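Local coordinates for protein 6-phosphogluconate dehydrogenase (Pseudomonas syringae, PDB 5U5G) that probably reduces 2-oxopropylphosphonate with NADPH in fosfomycin biosynthesis, as a member of the 3-hydroxyisobutyrate dehydrogenase-like family, at residues N177-A185 / F258-F266; L184-S192 / Q279-S287. All coordinates share one frame; numbering follows the deposited sequence.

Contact 1: N177-A185 / F258-F266; sequences NLAESINLA and FSTLAMTTF. With 7VD ((2-oxopropyl)phosphonic acid), chain F.
I182 and L178 meet A262 and S259 in the helical C-terminal domain of this 3-hydroxyisobutyrate dehydrogenase-like fold, where segments 177-185 and 258-266 cross at 74°, the segment axes 9.2 Å apart at closest. Apolar contacts dominate. CG1 of I182, placed beside the backbone N and anti to the carbonyl carbon (chi1 -65°), lies 3.9 Å from A262 CB, and its CD1 extends to F258 CB. L178 reaches over S259, with CD1 3.3 Å from OG, a hydroxyl bonded to Q193 of the second subunit; its CD2 also touches M263 CE. F266 closes the other end, its ring met obliquely by L184 CD2 and A185 CB, while L243 of helix 236-247 packs on L178, S181 and F266.

Polar contacts run along segment 177-185 and into the pocket that holds the phosphonate, probably the active site. S181 OG and S181 N grip N177 O from opposite faces of its carbonyl plane. N177 ND2 donates to O7, the ketone oxygen of the phosphonate, at 2.9 Å and a nearly straight 163°, and K173 NZ bonds to N177 OD1. E180 OE1 forms a salt bridge with R239. S181 O lies near the plane of the F266 ring, 3.3 Å from CE2.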
ATOM      1  N   ASN A 177      -6.742  -5.633  -7.802  1.00 18.46           N
ATOM      2  CA  ASN A 177      -5.737  -5.231  -8.778  1.00 20.63           C
ATOM      3  C   ASN A 177      -5.906  -3.791  -9.231  1.00 19.02           C
ATOM      4  O   ASN A 177      -4.921  -3.154  -9.614  1.00 19.91           O
ATOM      5  CB  ASN A 177      -5.771  -6.175  -9.975  1.00 19.41           C
ATOM      6  CG  ASN A 177      -5.015  -7.445  -9.706  1.00 21.07           C
ATOM      7  OD1 ASN A 177      -5.002  -7.939  -8.571  1.00 19.32           O
ATOM      8  ND2 ASN A 177      -4.351  -7.966 -10.729  1.00 21.04           N
ATOM      9  N   LEU A 178      -7.136  -3.272  -9.209  1.00 19.01           N
ATOM     10  CA  LEU A 178      -7.336  -1.839  -9.386  1.00 19.92           C
ATOM     11  C   LEU A 178      -6.580  -1.052  -8.326  1.00 18.11           C
ATOM     12  O   LEU A 178      -5.994  -0.002  -8.621  1.00 17.61           O
ATOM     13  CB  LEU A 178      -8.821  -1.506  -9.315  1.00 19.17           C
ATOM     14  CG  LEU A 178      -9.446  -0.460 -10.239  1.00 25.72           C
ATOM     15  CD1 LEU A 178     -10.707   0.126  -9.599  1.00 22.79           C
ATOM     16  CD2 LEU A 178      -8.511   0.620 -10.738  1.00 17.70           C
ATOM     17  N   ALA A 179      -6.610  -1.526  -7.074  1.00 17.95           N
ATOM     18  CA  ALA A 179      -5.873  -0.847  -6.003  1.00 17.82           C
ATOM     19  C   ALA A 179      -4.365  -0.984  -6.192  1.00 20.46           C
ATOM     20  O   ALA A 179      -3.610  -0.044  -5.913  1.00 18.68           O
ATOM     21  CB  ALA A 179      -6.293  -1.398  -4.638  1.00 18.51           C
ATOM     22  N   GLU A 180      -3.910  -2.155  -6.657  1.00 22.38           N
ATOM     23  CA  GLU A 180      -2.513  -2.318  -7.054  1.00 20.50           C
ATOM     24  C   GLU A 180      -2.108  -1.239  -8.040  1.00 18.42           C
ATOM     25  O   GLU A 180      -1.067  -0.589  -7.888  1.00 20.41           O
ATOM     26  CB  GLU A 180      -2.303  -3.687  -7.711  1.00 19.50           C
ATOM     27  CG  GLU A 180      -2.582  -4.875  -6.825  1.00 17.90           C
ATOM     28  CD  GLU A 180      -2.267  -6.196  -7.511  1.00 20.70           C
ATOM     29  OE1 GLU A 180      -2.163  -6.202  -8.753  1.00 17.15           O
ATOM     30  OE2 GLU A 180      -2.133  -7.224  -6.801  1.00 19.64           O
ATOM     31  N   SER A 181      -2.926  -1.067  -9.080  1.00 18.13           N
ATOM     32  CA  SER A 181      -2.595  -0.166 -10.174  1.00 18.87           C
ATOM     33  C   SER A 181      -2.486   1.268  -9.680  1.00 18.96           C
ATOM     34  O   SER A 181      -1.574   2.004 -10.077  1.00 17.34           O
ATOM     35  CB  SER A 181      -3.650  -0.285 -11.276  1.00 19.13           C
ATOM     36  OG  SER A 181      -3.878  -1.648 -11.614  1.00 22.68           O
ATOM     37  N   ILE A 182      -3.406   1.676  -8.806  1.00 15.47           N
ATOM     38  CA  ILE A 182      -3.349   3.021  -8.240  1.00 19.52           C
ATOM     39  C   ILE A 182      -2.116   3.178  -7.358  1.00 18.24           C
ATOM     40  O   ILE A 182      -1.411   4.191  -7.427  1.00 19.45           O
ATOM     41  CB  ILE A 182      -4.634   3.325  -7.451  1.00 17.76           C
ATOM     42  CG1 ILE A 182      -5.839   3.342  -8.402  1.00 16.81           C
ATOM     43  CG2 ILE A 182      -4.474   4.661  -6.738  1.00 15.61           C
ATOM     44  CD1 ILE A 182      -7.214   3.161  -7.695  1.00 19.10           C
ATOM     45  N   ASN A 183      -1.856   2.185  -6.494  1.00 18.61           N
ATOM     46  CA  ASN A 183      -0.693   2.248  -5.614  1.00 18.25           C
ATOM     47  C   ASN A 183       0.599   2.301  -6.414  1.00 19.13           C
ATOM     48  O   ASN A 183       1.531   3.041  -6.062  1.00 20.79           O
ATOM     49  CB  ASN A 183      -0.651   1.034  -4.677  1.00 15.78           C
ATOM     50  CG  ASN A 183      -1.828   0.994  -3.706  1.00 20.64           C
ATOM     51  OD1 ASN A 183      -2.583   1.953  -3.598  1.00 19.67           O
ATOM     52  ND2 ASN A 183      -1.969  -0.112  -2.992  1.00 17.78           N
ATOM     53  N   LEU A 184       0.690   1.472  -7.460  1.00 19.89           N
ATOM     54  CA  LEU A 184       1.898   1.404  -8.270  1.00 17.99           C
ATOM     55  C   LEU A 184       2.150   2.721  -8.982  1.00 18.03           C
ATOM     56  O   LEU A 184       3.271   3.237  -8.967  1.00 19.34           O
ATOM     57  CB  LEU A 184       1.790   0.258  -9.279  1.00 19.24           C
ATOM     58  CG  LEU A 184       2.994   0.079 -10.228  1.00 20.78           C
ATOM     59  CD1 LEU A 184       4.294  -0.106  -9.449  1.00 18.88           C
ATOM     60  CD2 LEU A 184       2.773  -1.105 -11.159  1.00 18.29           C
ATOM     61  N   ALA A 185       1.117   3.280  -9.623  1.00 19.22           N
ATOM     62  CA  ALA A 185       1.308   4.542 -10.331  1.00 19.11           C
ATOM     63  C   ALA A 185       1.657   5.667  -9.366  1.00 19.75           C
ATOM     64  O   ALA A 185       2.494   6.521  -9.676  1.00 20.83           O
ATOM     65  CB  ALA A 185       0.060   4.897 -11.135  1.00 20.74           C
ATOM     66  N   PHE A 258      -9.688   8.198  -9.457  1.00 21.51           N
ATOM     67  CA  PHE A 258      -8.423   7.473  -9.346  1.00 23.39           C
ATOM     68  C   PHE A 258      -8.465   6.175 -10.138  1.00 22.23           C
ATOM     69  O   PHE A 258      -7.488   5.827 -10.813  1.00 20.51           O
ATOM     70  CB  PHE A 258      -8.068   7.216  -7.881  1.00 20.22           C
ATOM     71  CG  PHE A 258      -7.397   8.396  -7.213  1.00 20.62           C
ATOM     72  CD1 PHE A 258      -8.144   9.345  -6.537  1.00 20.79           C
ATOM     73  CD2 PHE A 258      -6.024   8.571  -7.302  1.00 21.99           C
ATOM     74  CE1 PHE A 258      -7.526  10.443  -5.940  1.00 21.25           C
ATOM     75  CE2 PHE A 258      -5.400   9.656  -6.710  1.00 19.13           C
ATOM     76  CZ  PHE A 258      -6.157  10.594  -6.016  1.00 17.11           C
ATOM     77  N   SER A 259      -9.597   5.463 -10.084  1.00 20.58           N
ATOM     78  CA  SER A 259      -9.759   4.239 -10.862  1.00 23.62           C
ATOM     79  C   SER A 259      -9.633   4.519 -12.349  1.00 22.15           C
ATOM     80  O   SER A 259      -8.851   3.867 -13.052  1.00 22.21           O
ATOM     81  CB  SER A 259     -11.116   3.597 -10.561  1.00 20.58           C
ATOM     82  OG  SER A 259     -11.269   3.327  -9.179  1.00 20.40           O
ATOM     83  N   THR A 260     -10.400   5.495 -12.844  1.00 21.38           N
ATOM     84  CA  THR A 260     -10.380   5.827 -14.263  1.00 22.70           C
ATOM     85  C   THR A 260      -9.006   6.339 -14.695  1.00 23.24           C
ATOM     86  O   THR A 260      -8.543   6.028 -15.798  1.00 22.48           O
ATOM     87  CB  THR A 260     -11.485   6.846 -14.572  1.00 27.33           C
ATOM     88  OG1 THR A 260     -12.769   6.195 -14.489  1.00 27.95           O
ATOM     89  CG2 THR A 260     -11.328   7.409 -15.962  1.00 33.81           C
ATOM     90  N   LEU A 261      -8.325   7.098 -13.830  1.00 20.98           N
ATOM     91  CA  LEU A 261      -6.962   7.529 -14.154  1.00 21.14           C
ATOM     92  C   LEU A 261      -6.019   6.337 -14.278  1.00 22.05           C
ATOM     93  O   LEU A 261      -5.174   6.296 -15.182  1.00 22.44           O
ATOM     94  CB  LEU A 261      -6.443   8.518 -13.106  1.00 20.67           C
ATOM     95  CG  LEU A 261      -5.073   9.142 -13.391  1.00 23.25           C
ATOM     96  CD1 LEU A 261      -5.039   9.895 -14.731  1.00 22.71           C
ATOM     97  CD2 LEU A 261      -4.716  10.077 -12.238  1.00 20.38           C
ATOM     98  N   ALA A 262      -6.169   5.343 -13.399  1.00 19.96           N
ATOM     99  CA  ALA A 262      -5.321   4.155 -13.475  1.00 19.74           C
ATOM    100  C   ALA A 262      -5.548   3.387 -14.776  1.00 19.21           C
ATOM    101  O   ALA A 262      -4.594   2.894 -15.385  1.00 19.91           O
ATOM    102  CB  ALA A 262      -5.570   3.254 -12.268  1.00 20.74           C
ATOM    103  N   MET A 263      -6.799   3.284 -15.223  1.00 20.21           N
ATOM    104  CA  MET A 263      -7.082   2.611 -16.491  1.00 21.07           C
ATOM    105  C   MET A 263      -6.436   3.346 -17.664  1.00 26.69           C
ATOM    106  O   MET A 263      -5.747   2.735 -18.489  1.00 26.40           O
ATOM    107  CB  MET A 263      -8.595   2.488 -16.692  1.00 20.21           C
ATOM    108  CG  MET A 263      -9.266   1.796 -15.544  1.00 21.59           C
ATOM    109  SD  MET A 263     -11.041   2.069 -15.441  1.00 24.45           S
ATOM    110  CE  MET A 263     -11.388   1.165 -13.939  1.00 22.36           C
ATOM    111  N   THR A 264      -6.645   4.666 -17.757  1.00 24.32           N
ATOM    112  CA  THR A 264      -6.070   5.408 -18.874  1.00 26.23           C
ATOM    113  C   THR A 264      -4.544   5.428 -18.801  1.00 25.57           C
ATOM    114  O   THR A 264      -3.874   5.274 -19.828  1.00 25.79           O
ATOM    115  CB  THR A 264      -6.620   6.834 -18.921  1.00 26.86           C
ATOM    116  OG1 THR A 264      -6.262   7.520 -17.717  1.00 37.60           O
ATOM    117  CG2 THR A 264      -8.130   6.820 -19.045  1.00 29.47           C
ATOM    118  N   THR A 265      -3.978   5.596 -17.598  1.00 20.71           N
ATOM    119  CA  THR A 265      -2.527   5.720 -17.469  1.00 22.80           C
ATOM    120  C   THR A 265      -1.814   4.474 -17.979  1.00 24.61           C
ATOM    121  O   THR A 265      -0.849   4.565 -18.750  1.00 23.75           O
ATOM    122  CB  THR A 265      -2.123   5.989 -16.012  1.00 23.06           C
ATOM    123  OG1 THR A 265      -2.691   7.225 -15.551  1.00 20.10           O
ATOM    124  CG2 THR A 265      -0.604   6.079 -15.900  1.00 24.26           C
ATOM    125  N   PHE A 266      -2.254   3.296 -17.542  1.00 21.00           N
ATOM    126  CA  PHE A 266      -1.528   2.096 -17.939  1.00 23.64           C
ATOM    127  C   PHE A 266      -1.823   1.724 -19.389  1.00 26.36           C
ATOM    128  O   PHE A 266      -0.982   1.100 -20.049  1.00 22.86           O
ATOM    129  CB  PHE A 266      -1.823   0.953 -16.969  1.00 21.08           C
ATOM    130  CG  PHE A 266      -1.074   1.080 -15.659  1.00 25.43           C
ATOM    131  CD1 PHE A 266       0.270   0.701 -15.572  1.00 24.80           C
ATOM    132  CD2 PHE A 266      -1.694   1.621 -14.529  1.00 19.89           C
ATOM    133  CE1 PHE A 266       0.981   0.835 -14.373  1.00 21.50           C
ATOM    134  CE2 PHE A 266      -0.999   1.745 -13.321  1.00 20.36           C
ATOM    135  CZ  PHE A 266       0.344   1.364 -13.239  1.00 21.13           C
TER
HETATM  136  P1  7VD F 302      -0.268  -9.671  -8.271  1.00 22.86           P
HETATM  137  C1  7VD F 302      -0.072  -9.463 -10.063  1.00 25.91           C
HETATM  138  O2  7VD F 302      -1.686  -9.506  -7.776  1.00 21.90           O
HETATM  139  O3  7VD F 302       0.292 -10.990  -7.794  1.00 20.55           O
HETATM  140  O4  7VD F 302       0.596  -8.534  -7.784  1.00 26.38           O
HETATM  141  C6  7VD F 302      -1.340  -9.402 -10.876  1.00 28.38           C
HETATM  142  O7  7VD F 302      -2.323 -10.081 -10.580  1.00 26.91           O
HETATM  143  C8  7VD F 302      -1.316  -8.466 -12.054  1.00 29.09           C

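Contact 2: L184-S192 / Q279-S287; sequences LAGAIEVIS and QCQYFSVLS
I188 sets its CG2 methyl over one face of the F283 ring, a CH-pi contact 3.5 Å from the ring centroid and 17° off the normal. CG2 stands anti to the backbone N, and the chain through CG1 runs on so that CD1 reaches Y282 CB at 3.8 Å. The rim of the F283 ring is met nearly in plane by I191 CG2. Next to this, the Y282 hydroxyl donates to E189 OE2 across 2.8 Å, on the anti side of the carboxylate and 23° out of its plane. A185 O approaches the edge of the same ring, 3.5 Å from CE2. L286 CD2 touches E189 CG at 3.7 Å and I188 CG2, and also lies over one face of the Y282 ring. At the lower-numbered end, L184 CD2 packs crosswise against the Q279 amide.

Behind these contacts come the groups that position them. S192 OG gives its proton to I188 O, 2.7 Å away, and accepts from a water that also donates to F283 O, so the water links the S192 hydroxyl to the F283 backbone carbonyl. Q279 OE1 is bonded to R239 and its NE2 to S232. The E189 carboxylate has further partners in F258 and S259 of the second subunit. Helix 282-287 crosses segment 184-192 of helix 168-196 at -54°, a buried helix-helix packing at the subunit interface of the all-helical C-terminal domain.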
ATOM      1  N   LEU A 184       0.690   1.472  -7.460  1.00 19.89           N
ATOM      2  CA  LEU A 184       1.898   1.404  -8.270  1.00 17.99           C
ATOM      3  C   LEU A 184       2.150   2.721  -8.982  1.00 18.03           C
ATOM      4  O   LEU A 184       3.271   3.237  -8.967  1.00 19.34           O
ATOM      5  CB  LEU A 184       1.790   0.258  -9.279  1.00 19.24           C
ATOM      6  CG  LEU A 184       2.994   0.079 -10.228  1.00 20.78           C
ATOM      7  CD1 LEU A 184       4.294  -0.106  -9.449  1.00 18.88           C
ATOM      8  CD2 LEU A 184       2.773  -1.105 -11.159  1.00 18.29           C
ATOM      9  N   ALA A 185       1.117   3.280  -9.623  1.00 19.22           N
ATOM     10  CA  ALA A 185       1.308   4.542 -10.331  1.00 19.11           C
ATOM     11  C   ALA A 185       1.657   5.667  -9.366  1.00 19.75           C
ATOM     12  O   ALA A 185       2.494   6.521  -9.676  1.00 20.83           O
ATOM     13  CB  ALA A 185       0.060   4.897 -11.135  1.00 20.74           C
ATOM     14  N   GLY A 186       1.026   5.689  -8.191  1.00 19.25           N
ATOM     15  CA  GLY A 186       1.392   6.686  -7.195  1.00 18.34           C
ATOM     16  C   GLY A 186       2.817   6.508  -6.706  1.00 23.09           C
ATOM     17  O   GLY A 186       3.570   7.480  -6.574  1.00 21.33           O
ATOM     18  N   ALA A 187       3.210   5.255  -6.431  1.00 18.84           N
ATOM     19  CA  ALA A 187       4.548   5.015  -5.903  1.00 17.89           C
ATOM     20  C   ALA A 187       5.610   5.425  -6.913  1.00 19.18           C
ATOM     21  O   ALA A 187       6.618   6.038  -6.545  1.00 19.29           O
ATOM     22  CB  ALA A 187       4.709   3.544  -5.497  1.00 15.30           C
ATOM     23  N   ILE A 188       5.378   5.145  -8.202  1.00 19.63           N
ATOM     24  CA  ILE A 188       6.323   5.561  -9.243  1.00 20.23           C
ATOM     25  C   ILE A 188       6.391   7.085  -9.344  1.00 21.83           C
ATOM     26  O   ILE A 188       7.466   7.664  -9.560  1.00 21.31           O
ATOM     27  CB  ILE A 188       5.957   4.905 -10.592  1.00 19.58           C
ATOM     28  CG1 ILE A 188       6.176   3.397 -10.514  1.00 18.92           C
ATOM     29  CG2 ILE A 188       6.805   5.481 -11.733  1.00 21.52           C
ATOM     30  CD1 ILE A 188       5.793   2.650 -11.785  1.00 22.83           C
ATOM     31  N   GLU A 189       5.259   7.765  -9.175  1.00 22.09           N
ATOM     32  CA  GLU A 189       5.301   9.224  -9.190  1.00 21.96           C
ATOM     33  C   GLU A 189       6.078   9.765  -7.998  1.00 21.11           C
ATOM     34  O   GLU A 189       6.857  10.711  -8.132  1.00 20.70           O
ATOM     35  CB  GLU A 189       3.886   9.794  -9.213  1.00 21.05           C
ATOM     36  CG  GLU A 189       3.224   9.657 -10.569  1.00 24.00           C
ATOM     37  CD  GLU A 189       1.893  10.374 -10.634  1.00 20.93           C
ATOM     38  OE1 GLU A 189       1.678  11.301  -9.823  1.00 23.49           O
ATOM     39  OE2 GLU A 189       1.070  10.022 -11.499  1.00 20.81           O
ATOM     40  N   VAL A 190       5.892   9.162  -6.826  1.00 19.59           N
ATOM     41  CA  VAL A 190       6.547   9.670  -5.630  1.00 20.28           C
ATOM     42  C   VAL A 190       8.049   9.397  -5.678  1.00 22.16           C
ATOM     43  O   VAL A 190       8.862  10.276  -5.365  1.00 22.03           O
ATOM     44  CB  VAL A 190       5.863   9.064  -4.392  1.00 19.86           C
ATOM     45  CG1 VAL A 190       6.761   9.109  -3.184  1.00 21.79           C
ATOM     46  CG2 VAL A 190       4.557   9.828  -4.132  1.00 18.95           C
ATOM     47  N   ILE A 191       8.442   8.194  -6.100  1.00 19.68           N
ATOM     48  CA  ILE A 191       9.862   7.886  -6.262  1.00 21.73           C
ATOM     49  C   ILE A 191      10.491   8.821  -7.284  1.00 22.45           C
ATOM     50  O   ILE A 191      11.595   9.341  -7.074  1.00 21.94           O
ATOM     51  CB  ILE A 191      10.056   6.410  -6.659  1.00 19.22           C
ATOM     52  CG1 ILE A 191       9.595   5.488  -5.526  1.00 17.83           C
ATOM     53  CG2 ILE A 191      11.516   6.153  -7.015  1.00 21.28           C
ATOM     54  CD1 ILE A 191       9.427   4.053  -5.945  1.00 20.66           C
ATOM     55  N   SER A 192       9.792   9.066  -8.397  1.00 22.41           N
ATOM     56  CA  SER A 192      10.354   9.902  -9.456  1.00 21.98           C
ATOM     57  C   SER A 192      10.583  11.326  -8.970  1.00 23.42           C
ATOM     58  O   SER A 192      11.642  11.917  -9.218  1.00 21.63           O
ATOM     59  CB  SER A 192       9.435   9.901 -10.677  1.00 21.18           C
ATOM     60  OG  SER A 192       9.336   8.592 -11.199  1.00 24.66           O
ATOM     61  N   GLN A 279       5.092  -3.564 -16.270  1.00 23.26           N
ATOM     62  CA  GLN A 279       4.143  -2.615 -15.689  1.00 20.90           C
ATOM     63  C   GLN A 279       4.847  -1.380 -15.125  1.00 19.17           C
ATOM     64  O   GLN A 279       4.304  -0.273 -15.186  1.00 20.58           O
ATOM     65  CB  GLN A 279       3.318  -3.302 -14.585  1.00 18.70           C
ATOM     66  CG  GLN A 279       4.179  -3.971 -13.510  1.00 19.81           C
ATOM     67  CD  GLN A 279       3.382  -4.602 -12.387  1.00 23.94           C
ATOM     68  OE1 GLN A 279       2.150  -4.498 -12.340  1.00 23.19           O
ATOM     69  NE2 GLN A 279       4.083  -5.282 -11.480  1.00 19.63           N
ATOM     70  N   CYS A 280       6.051  -1.548 -14.587  1.00 20.13           N
ATOM     71  CA  CYS A 280       6.795  -0.435 -14.004  1.00 24.47           C
ATOM     72  C   CYS A 280       7.412   0.490 -15.039  1.00 21.45           C
ATOM     73  O   CYS A 280       8.103   1.427 -14.645  1.00 23.12           O
ATOM     74  CB  CYS A 280       7.892  -0.954 -13.078  1.00 20.87           C
ATOM     75  SG  CYS A 280       7.274  -1.867 -11.653  1.00 22.66           S
ATOM     76  N   GLN A 281       7.181   0.275 -16.338  1.00 26.11           N
ATOM     77  CA  GLN A 281       7.690   1.209 -17.344  1.00 23.56           C
ATOM     78  C   GLN A 281       6.984   2.563 -17.320  1.00 23.00           C
ATOM     79  O   GLN A 281       7.386   3.470 -18.060  1.00 23.06           O
ATOM     80  CB  GLN A 281       7.602   0.570 -18.733  1.00 22.91           C
ATOM     81  CG  GLN A 281       8.873  -0.213 -19.099  1.00 23.57           C
ATOM     82  CD  GLN A 281      10.090   0.699 -19.177  1.00 27.52           C
ATOM     83  OE1 GLN A 281      10.182   1.533 -20.072  1.00 31.23           O
ATOM     84  NE2 GLN A 281      11.015   0.559 -18.234  1.00 31.96           N
ATOM     85  N   TYR A 282       5.951   2.728 -16.488  1.00 20.33           N
ATOM     86  CA  TYR A 282       5.477   4.073 -16.178  1.00 20.91           C
ATOM     87  C   TYR A 282       6.633   4.989 -15.770  1.00 22.97           C
ATOM     88  O   TYR A 282       6.588   6.190 -16.042  1.00 22.44           O
ATOM     89  CB  TYR A 282       4.427   4.016 -15.063  1.00 21.61           C
ATOM     90  CG  TYR A 282       3.722   5.342 -14.773  1.00 21.73           C
ATOM     91  CD1 TYR A 282       3.378   6.213 -15.798  1.00 20.17           C
ATOM     92  CD2 TYR A 282       3.358   5.688 -13.473  1.00 19.94           C
ATOM     93  CE1 TYR A 282       2.704   7.413 -15.534  1.00 22.73           C
ATOM     94  CE2 TYR A 282       2.688   6.884 -13.198  1.00 18.69           C
ATOM     95  CZ  TYR A 282       2.358   7.732 -14.227  1.00 23.71           C
ATOM     96  OH  TYR A 282       1.699   8.910 -13.938  1.00 23.37           O
ATOM     97  N   PHE A 283       7.663   4.436 -15.108  1.00 22.83           N
ATOM     98  CA  PHE A 283       8.866   5.198 -14.764  1.00 25.10           C
ATOM     99  C   PHE A 283       9.413   5.937 -15.974  1.00 28.69           C
ATOM    100  O   PHE A 283       9.656   7.144 -15.924  1.00 27.78           O
ATOM    101  CB  PHE A 283       9.960   4.270 -14.211  1.00 24.28           C
ATOM    102  CG  PHE A 283       9.985   4.162 -12.710  1.00 26.37           C
ATOM    103  CD1 PHE A 283      10.229   5.281 -11.918  1.00 25.24           C
ATOM    104  CD2 PHE A 283       9.796   2.931 -12.093  1.00 21.30           C
ATOM    105  CE1 PHE A 283      10.258   5.166 -10.527  1.00 23.03           C
ATOM    106  CE2 PHE A 283       9.837   2.804 -10.719  1.00 21.32           C
ATOM    107  CZ  PHE A 283      10.064   3.924  -9.931  1.00 22.76           C
ATOM    108  N   SER A 284       9.611   5.223 -17.081  1.00 26.94           N
ATOM    109  CA  SER A 284      10.224   5.869 -18.234  1.00 28.51           C
ATOM    110  C   SER A 284       9.239   6.764 -18.970  1.00 31.01           C
ATOM    111  O   SER A 284       9.634   7.816 -19.479  1.00 33.56           O
ATOM    112  CB  SER A 284      10.818   4.816 -19.173  1.00 28.50           C
ATOM    113  OG  SER A 284       9.797   3.988 -19.700  1.00 33.30           O
ATOM    114  N   VAL A 285       7.959   6.387 -19.018  1.00 28.42           N
ATOM    115  CA  VAL A 285       6.956   7.252 -19.638  1.00 28.10           C
ATOM    116  C   VAL A 285       6.843   8.555 -18.867  1.00 35.82           C
ATOM    117  O   VAL A 285       6.759   9.642 -19.454  1.00 39.40           O
ATOM    118  CB  VAL A 285       5.598   6.533 -19.720  1.00 31.34           C
ATOM    119  CG1 VAL A 285       4.498   7.516 -20.083  1.00 33.57           C
ATOM    120  CG2 VAL A 285       5.659   5.394 -20.728  1.00 32.03           C
ATOM    121  N   LEU A 286       6.863   8.465 -17.539  1.00 34.01           N
ATOM    122  CA  LEU A 286       6.762   9.656 -16.706  1.00 39.14           C
ATOM    123  C   LEU A 286       7.793  10.701 -17.114  1.00 39.61           C
ATOM    124  O   LEU A 286       7.453  11.867 -17.343  1.00 40.57           O
ATOM    125  CB  LEU A 286       6.929   9.262 -15.239  1.00 35.43           C
ATOM    126  CG  LEU A 286       6.224  10.068 -14.162  1.00 31.96           C
ATOM    127  CD1 LEU A 286       4.885  10.598 -14.632  1.00 29.90           C
ATOM    128  CD2 LEU A 286       6.055   9.150 -12.975  1.00 29.28           C
ATOM    129  N   SER A 287       9.057  10.294 -17.238  1.00 34.88           N
ATOM    130  CA  SER A 287      10.113  11.202 -17.672  1.00 39.55           C
ATOM    131  C   SER A 287      10.106  11.466 -19.176  1.00 46.08           C
ATOM    132  O   SER A 287      10.862  12.335 -19.626  1.00 53.04           O
ATOM    133  CB  SER A 287      11.477  10.655 -17.245  1.00 42.32           C
ATOM    134  OG  SER A 287      11.608   9.278 -17.561  1.00 41.55           O
TER
HETATM  135  O   HOH W   1      10.445   8.722 -13.916  1.00 38.16           O

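Contacts 1 and 2 lie about 11 Å apart, centre to centre, on successive parts of helix 168-196 and share L184 and A185. Along the chain their segments alternate: 177-185, 184-192, 258-266, then 279-287, so helices 257-273 and 282-287, consecutive in sequence, come back to the same long helix. The two contacts also touch, with T265 CG2 3.6 Å from Y282 CE1 and F266 CE1 3.6 Å from Q279 O. All four segments belong to the helical C-terminal domain. Contact 1 includes phosphonate-pocket residues, and both contacts reach the second subunit, so a single helix connects the ligand site, the C-terminal helix and the dimer interface.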